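Local coordinates for SusD superfamily protein (Bacteroides fragilis NCTC 9343, PDB 3NQP) that probably binds sugars at the outer membrane as a member of the SusD family, at residues L387-I392 with A403-L408. Residues are numbered along the deposited sequence; the frame is centred on the assembly and turned at random.
Sequences LTLAEI and AKYINL
Tyr405 packs its ring against Leu389 and its CB against Ala390, joining the two arms of an antiparallel helical hairpin. The hairpin consists of helices 382-396 and 399-414, linked by a very short turn, within the helix-rich SusD fold. The segment axes approach to 8.5 Å and run at 159°. Leu389 CB lies over one face of the Tyr405 ring, toward its rim, in a CH-pi contact 4.1 Å from the ring centroid. Leu389 CD1 reaches farther along the tyrosine and touches Tyr405 OH at 3.7 Å. With CG anti to the carbonyl carbon (chi1 -77°), the Tyr405 ring leans across to Leu389 on the facing helix. Its opposite face carries Lys404 CE from its own helix, so the ring is sandwiched between aliphatic carbons. Ala390 CB meets Tyr405 CB at 3.8 Å, where the backbones come nearest, with the two CA atoms 5.7 Å apart. Beyond Ala390, Leu387 meets Ile406. Helix 431-445 backs this side through Ile438, which touches both Ala390 and Ile406. On the other side, Leu236 and Leu240 of helix 228-241 pack on Leu389. The branch that closes the Leu387 side is CD2, 4.2 Å from Ile406 CG1.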
# COMPACT_ATOMS: atom_id res chain seq x y z
N LEU A 387 2.33 -13.33 3.26
CA LEU A 387 0.98 -13.49 2.69
C LEU A 387 1.02 -13.52 1.16
O LEU A 387 0.16 -14.12 0.52
CB LEU A 387 0.02 -12.45 3.27
CG LEU A 387 -0.24 -12.70 4.79
CD1 LEU A 387 -0.98 -11.53 5.35
CD2 LEU A 387 -0.97 -14.03 5.05
N THR A 388 2.03 -12.89 0.57
CA THR A 388 2.24 -12.95 -0.86
C THR A 388 2.69 -14.39 -1.27
O THR A 388 2.21 -14.95 -2.27
CB THR A 388 3.22 -11.81 -1.35
OG1 THR A 388 2.79 -10.52 -0.86
CG2 THR A 388 3.27 -11.75 -2.86
N LEU A 389 3.59 -15.01 -0.48
CA LEU A 389 3.99 -16.40 -0.68
C LEU A 389 2.84 -17.35 -0.41
O LEU A 389 2.72 -18.36 -1.07
CB LEU A 389 5.19 -16.74 0.22
CG LEU A 389 6.54 -16.24 -0.30
CD1 LEU A 389 7.63 -16.29 0.76
CD2 LEU A 389 6.95 -16.99 -1.53
N ALA A 390 1.97 -17.01 0.55
CA ALA A 390 0.74 -17.80 0.74
C ALA A 390 -0.13 -17.82 -0.53
O ALA A 390 -0.70 -18.87 -0.91
CB ALA A 390 -0.05 -17.28 1.94
N GLU A 391 -0.28 -16.66 -1.17
CA GLU A 391 -1.06 -16.57 -2.38
C GLU A 391 -0.43 -17.40 -3.51
O GLU A 391 -1.13 -18.10 -4.22
CB GLU A 391 -1.23 -15.12 -2.80
CG GLU A 391 -2.12 -14.94 -4.02
CD GLU A 391 -2.43 -13.50 -4.29
OE1 GLU A 391 -2.37 -12.72 -3.31
OE2 GLU A 391 -2.73 -13.16 -5.47
N ILE A 392 0.91 -17.37 -3.63
CA ILE A 392 1.61 -18.21 -4.62
C ILE A 392 1.34 -19.70 -4.30
O ILE A 392 1.00 -20.48 -5.21
CB ILE A 392 3.13 -17.91 -4.65
CG1 ILE A 392 3.40 -16.51 -5.25
CG2 ILE A 392 3.86 -18.99 -5.46
CD1 ILE A 392 4.88 -15.92 -5.01
N ALA A 403 -1.55 -22.41 4.79
CA ALA A 403 -1.87 -22.44 6.21
C ALA A 403 -0.69 -21.99 7.06
O ALA A 403 -0.87 -21.29 8.03
CB ALA A 403 -2.31 -23.85 6.64
N LYS A 404 0.51 -22.45 6.71
CA LYS A 404 1.72 -22.08 7.44
C LYS A 404 1.88 -20.57 7.49
O LYS A 404 2.15 -20.00 8.53
CB LYS A 404 2.96 -22.72 6.80
CG LYS A 404 4.33 -22.35 7.41
CD LYS A 404 5.49 -23.01 6.64
CE LYS A 404 5.72 -22.33 5.27
NZ LYS A 404 6.71 -23.06 4.42
N TYR A 405 1.80 -19.94 6.34
CA TYR A 405 2.07 -18.49 6.29
C TYR A 405 0.95 -17.67 6.97
O TYR A 405 1.23 -16.69 7.64
CB TYR A 405 2.23 -18.07 4.84
CG TYR A 405 3.57 -18.46 4.27
CD1 TYR A 405 4.74 -17.97 4.84
CD2 TYR A 405 3.68 -19.27 3.16
CE1 TYR A 405 6.00 -18.29 4.28
CE2 TYR A 405 4.94 -19.59 2.61
CZ TYR A 405 6.09 -19.09 3.19
OH TYR A 405 7.33 -19.41 2.66
N ILE A 406 -0.31 -18.06 6.77
CA ILE A 406 -1.41 -17.42 7.50
C ILE A 406 -1.23 -17.53 9.00
O ILE A 406 -1.42 -16.56 9.73
CB ILE A 406 -2.79 -18.00 7.12
CG1 ILE A 406 -3.16 -17.61 5.68
CG2 ILE A 406 -3.89 -17.49 8.10
CD1 ILE A 406 -4.40 -18.42 5.13
N ASN A 407 -0.87 -18.71 9.47
CA ASN A 407 -0.71 -18.91 10.91
C ASN A 407 0.52 -18.22 11.51
O ASN A 407 0.49 -17.85 12.69
CB ASN A 407 -0.74 -20.39 11.25
CG ASN A 407 -2.14 -20.99 11.12
OD1 ASN A 407 -3.14 -20.36 11.50
ND2 ASN A 407 -2.22 -22.22 10.57
N LEU A 408 1.58 -18.05 10.74
CA LEU A 408 2.69 -17.24 11.19
C LEU A 408 2.19 -15.82 11.52
O LEU A 408 2.47 -15.29 12.59
CB LEU A 408 3.78 -17.12 10.11
CG LEU A 408 4.81 -18.23 10.08
CD1 LEU A 408 5.67 -18.14 8.78
CD2 LEU A 408 5.68 -18.23 11.37